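Local coordinates for hypothetical protein TM1012 (Thermotoga maritima, PDB 2FCL) that probably transfers nucleotides, as a member of the aminoglycoside-2''-adenylyltransferase family, though its own substrate is unknown, at residues G40-A45 / H54-Q59. Sequence-based numbering, arbitrary orientation. Where two conformers were deposited one is given.
Sequences GSLSFA and HDIDIQ. With EDO (1,2-ethanediol), chain D.
Ser41 holds OG between its own backbone N and carbonyl carbon (chi1 66°), which turns the hydroxyl toward His54, while Leu42 has CG anti to the backbone N (chi1 -180°) and lays its branch beside Ile56. The sequence pairs the Gly-Ser and Asp-x-Asp elements of the nucleotidyltransferase fold: Gly40 and Ser41 where strand 36-39 gives way to the helix, Asp55 just before strand 57-60 and Asp57 at its start. In relatives such aspartates bind catalytic metal ions, and a similar role is probable here. A small hydroxyl suits position 41: in the conformers described, of two for each residue, His54 N donates a weak bond to Ser41 OG over 3.3 Å, and a water molecule donates to His54 O while holding Ser41 OG weakly. Glycine suits position 40 because its phi is positive and a side chain there would run into the carboxylate of Asp57, whose OD2 comes within 4.3 Å of Gly40 CA. Replacing Asp57 by an alanine would probably open a gap beside Gly40 and leave the presumed active site without one of its paired carboxylates. The apolar part of the contact is a single pair of branched chains lying side by side and pointing the same way, Leu42 CD2 being 3.9 Å from Ile56 CG1; Tyr18 and Val21 of helix 16-22 also cover Ile56. Between helix and strand sits 1,2-ethanediol, probably from the crystallisation liquor and doubtful in detail. Its O1 has His54 O (3.0 Å) and, weakly, Ser41 OG as possible alternative acceptors, and at its other end Asp57 N gives an almost straight bond (175°) to the diol's O2 at 2.8 Å.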
ATOM      1  N   GLY A  40      -1.687   1.209  -3.915  1.00 10.96           N
ATOM      2  CA  GLY A  40      -3.032   1.678  -4.198  1.00 11.92           C
ATOM      3  C   GLY A  40      -3.090   3.144  -4.537  1.00 10.62           C
ATOM      4  O   GLY A  40      -2.135   3.728  -5.048  1.00 10.94           O
ATOM      5  N   SER A  41      -4.237   3.760  -4.284  1.00 11.37           N
ATOM      6  CA  SER A  41      -4.511   5.084  -4.832  0.70 12.24           C
ATOM      7  C   SER A  41      -3.472   6.169  -4.496  1.00 12.09           C
ATOM      8  O   SER A  41      -3.118   6.973  -5.347  1.00 11.57           O
ATOM      9  CB  SER A  41      -5.927   5.542  -4.469  0.70 13.20           C
ATOM     10  OG  SER A  41      -6.090   5.760  -3.084  0.70 15.62           O
ATOM     11  N   LEU A  42      -2.957   6.203  -3.271  1.00 11.44           N
ATOM     12  CA  LEU A  42      -2.002   7.228  -2.927  1.00 10.79           C
ATOM     13  C   LEU A  42      -0.697   7.000  -3.688  1.00 10.38           C
ATOM     14  O   LEU A  42      -0.063   7.945  -4.116  1.00 10.89           O
ATOM     15  CB  LEU A  42      -1.760   7.299  -1.416  1.00 11.20           C
ATOM     16  CG  LEU A  42      -0.754   8.369  -0.973  1.00 11.80           C
ATOM     17  CD1 LEU A  42      -1.126   9.782  -1.385  1.00 14.32           C
ATOM     18  CD2 LEU A  42      -0.569   8.293   0.532  1.00 12.24           C
ATOM     19  N   SER A  43      -0.294   5.748  -3.841  1.00  9.33           N
ATOM     20  CA  SER A  43       0.895   5.438  -4.624  1.00  9.64           C
ATOM     21  C   SER A  43       0.726   5.893  -6.065  1.00  9.94           C
ATOM     22  O   SER A  43       1.631   6.489  -6.652  1.00 11.18           O
ATOM     23  CB  SER A  43       1.163   3.952  -4.627  1.00  9.97           C
ATOM     24  OG  SER A  43       2.235   3.619  -5.497  1.00 11.01           O
ATOM     25  N   PHE A  44      -0.432   5.610  -6.644  1.00  9.73           N
ATOM     26  CA  PHE A  44      -0.680   5.987  -8.023  1.00 10.57           C
ATOM     27  C   PHE A  44      -0.585   7.507  -8.147  1.00 10.98           C
ATOM     28  O   PHE A  44       0.068   8.027  -9.045  1.00 12.21           O
ATOM     29  CB  PHE A  44      -2.068   5.515  -8.480  1.00 11.19           C
ATOM     30  CG  PHE A  44      -2.318   4.035  -8.347  1.00 12.41           C
ATOM     31  CD1 PHE A  44      -1.305   3.113  -8.253  1.00 12.32           C
ATOM     32  CD2 PHE A  44      -3.621   3.580  -8.298  1.00 16.98           C
ATOM     33  CE1 PHE A  44      -1.573   1.780  -8.151  1.00 13.88           C
ATOM     34  CE2 PHE A  44      -3.894   2.244  -8.167  1.00 17.64           C
ATOM     35  CZ  PHE A  44      -2.870   1.340  -8.094  1.00 17.13           C
ATOM     36  N   ALA A  45      -1.235   8.224  -7.234  1.00 11.08           N
ATOM     37  CA  ALA A  45      -1.208   9.681  -7.266  1.00 11.50           C
ATOM     38  C   ALA A  45       0.193  10.241  -7.081  1.00 11.52           C
ATOM     39  O   ALA A  45       0.605  11.166  -7.778  1.00 13.18           O
ATOM     40  CB  ALA A  45      -2.169  10.257  -6.237  1.00 13.65           C
ATOM     41  N   HIS A  54      -8.406   7.758  -1.763  1.00 23.25           N
ATOM     42  CA  HIS A  54      -9.300   7.349  -0.699  0.50 22.97           C
ATOM     43  C   HIS A  54      -8.576   6.326   0.158  1.00 21.50           C
ATOM     44  O   HIS A  54      -8.310   5.180  -0.277  1.00 24.71           O
ATOM     45  CB  HIS A  54     -10.609   6.779  -1.256  0.50 24.62           C
ATOM     46  CG  HIS A  54     -11.433   7.786  -1.996  0.50 24.72           C
ATOM     47  ND1 HIS A  54     -11.643   7.719  -3.356  0.50 28.02           N
ATOM     48  CD2 HIS A  54     -12.078   8.898  -1.569  0.50 25.26           C
ATOM     49  CE1 HIS A  54     -12.392   8.740  -3.734  0.50 25.35           C
ATOM     50  NE2 HIS A  54     -12.669   9.471  -2.669  0.50 26.64           N
ATOM     51  N   ASP A  55      -8.241   6.766   1.366  1.00 17.51           N
ATOM     52  CA  ASP A  55      -7.547   5.975   2.360  1.00 15.19           C
ATOM     53  C   ASP A  55      -6.101   5.834   1.939  1.00 12.99           C
ATOM     54  O   ASP A  55      -5.716   6.224   0.837  1.00 13.77           O
ATOM     55  CB  ASP A  55      -8.139   4.581   2.534  1.00 19.29           C
ATOM     56  CG  ASP A  55      -9.639   4.567   2.543  1.00 27.22           C
ATOM     57  OD1 ASP A  55     -10.211   5.126   3.490  1.00 28.86           O
ATOM     58  OD2 ASP A  55     -10.225   3.974   1.608  1.00 32.42           O
ATOM     59  N   ILE A  56      -5.320   5.236   2.835  1.00 10.36           N
ATOM     60  CA  ILE A  56      -3.931   4.947   2.578  1.00 10.08           C
ATOM     61  C   ILE A  56      -3.685   3.472   2.816  1.00 10.59           C
ATOM     62  O   ILE A  56      -4.099   2.934   3.840  1.00 12.57           O
ATOM     63  CB  ILE A  56      -3.019   5.793   3.466  1.00  9.97           C
ATOM     64  CG1 ILE A  56      -3.273   7.277   3.204  1.00 10.94           C
ATOM     65  CG2 ILE A  56      -1.550   5.412   3.262  1.00 10.50           C
ATOM     66  CD1 ILE A  56      -2.444   8.190   4.053  1.00 12.33           C
ATOM     67  N   ASP A  57      -2.968   2.846   1.890  1.00  9.53           N
ATOM     68  CA  ASP A  57      -2.612   1.438   1.962  1.00  9.63           C
ATOM     69  C   ASP A  57      -1.115   1.316   2.093  1.00  8.90           C
ATOM     70  O   ASP A  57      -0.377   1.855   1.268  1.00  9.83           O
ATOM     71  CB  ASP A  57      -3.071   0.683   0.709  1.00 10.67           C
ATOM     72  CG  ASP A  57      -4.580   0.660   0.539  1.00 17.51           C
ATOM     73  OD1 ASP A  57      -5.323   0.820   1.525  1.00 17.95           O
ATOM     74  OD2 ASP A  57      -5.002   0.453  -0.616  1.00 22.82           O
ATOM     75  N   ILE A  58      -0.673   0.609   3.128  1.00  8.73           N
ATOM     76  CA  ILE A  58       0.726   0.314   3.342  1.00  8.93           C
ATOM     77  C   ILE A  58       0.917  -1.196   3.284  1.00  9.42           C
ATOM     78  O   ILE A  58       0.270  -1.935   4.004  1.00 10.96           O
ATOM     79  CB  ILE A  58       1.196   0.822   4.716  1.00  9.46           C
ATOM     80  CG1 ILE A  58       0.951   2.328   4.870  1.00 11.65           C
ATOM     81  CG2 ILE A  58       2.654   0.493   4.927  1.00 10.12           C
ATOM     82  CD1 ILE A  58       1.625   3.248   3.869  1.00 13.98           C
ATOM     83  N   GLN A  59       1.811  -1.627   2.413  1.00  9.09           N
ATOM     84  CA  GLN A  59       2.161  -3.021   2.275  1.00  9.48           C
ATOM     85  C   GLN A  59       3.542  -3.246   2.876  1.00  8.49           C
ATOM     86  O   GLN A  59       4.437  -2.420   2.749  1.00  9.75           O
ATOM     87  CB  GLN A  59       2.093  -3.472   0.822  1.00 10.60           C
ATOM     88  CG  GLN A  59       2.331  -4.946   0.640  1.00 14.41           C
ATOM     89  CD  GLN A  59       2.051  -5.426  -0.767  1.00 15.56           C
ATOM     90  OE1 GLN A  59       1.429  -4.712  -1.539  1.00 19.61           O
ATOM     91  NE2 GLN A  59       2.479  -6.653  -1.088  1.00 15.08           N
TER
HETATM   92  C1  EDO D 160      -4.469   4.930  -1.018  1.00 18.74           C
HETATM   93  O1  EDO D 160      -5.602   4.019  -1.027  1.00 24.59           O
HETATM   94  C2  EDO D 160      -3.209   4.092  -0.941  1.00 11.61           C
HETATM   95  O2  EDO D 160      -2.053   4.412  -0.217  1.00 19.99           O
HETATM   96  O   HOH W   1      -8.873   3.669  -2.755  1.00 32.28           O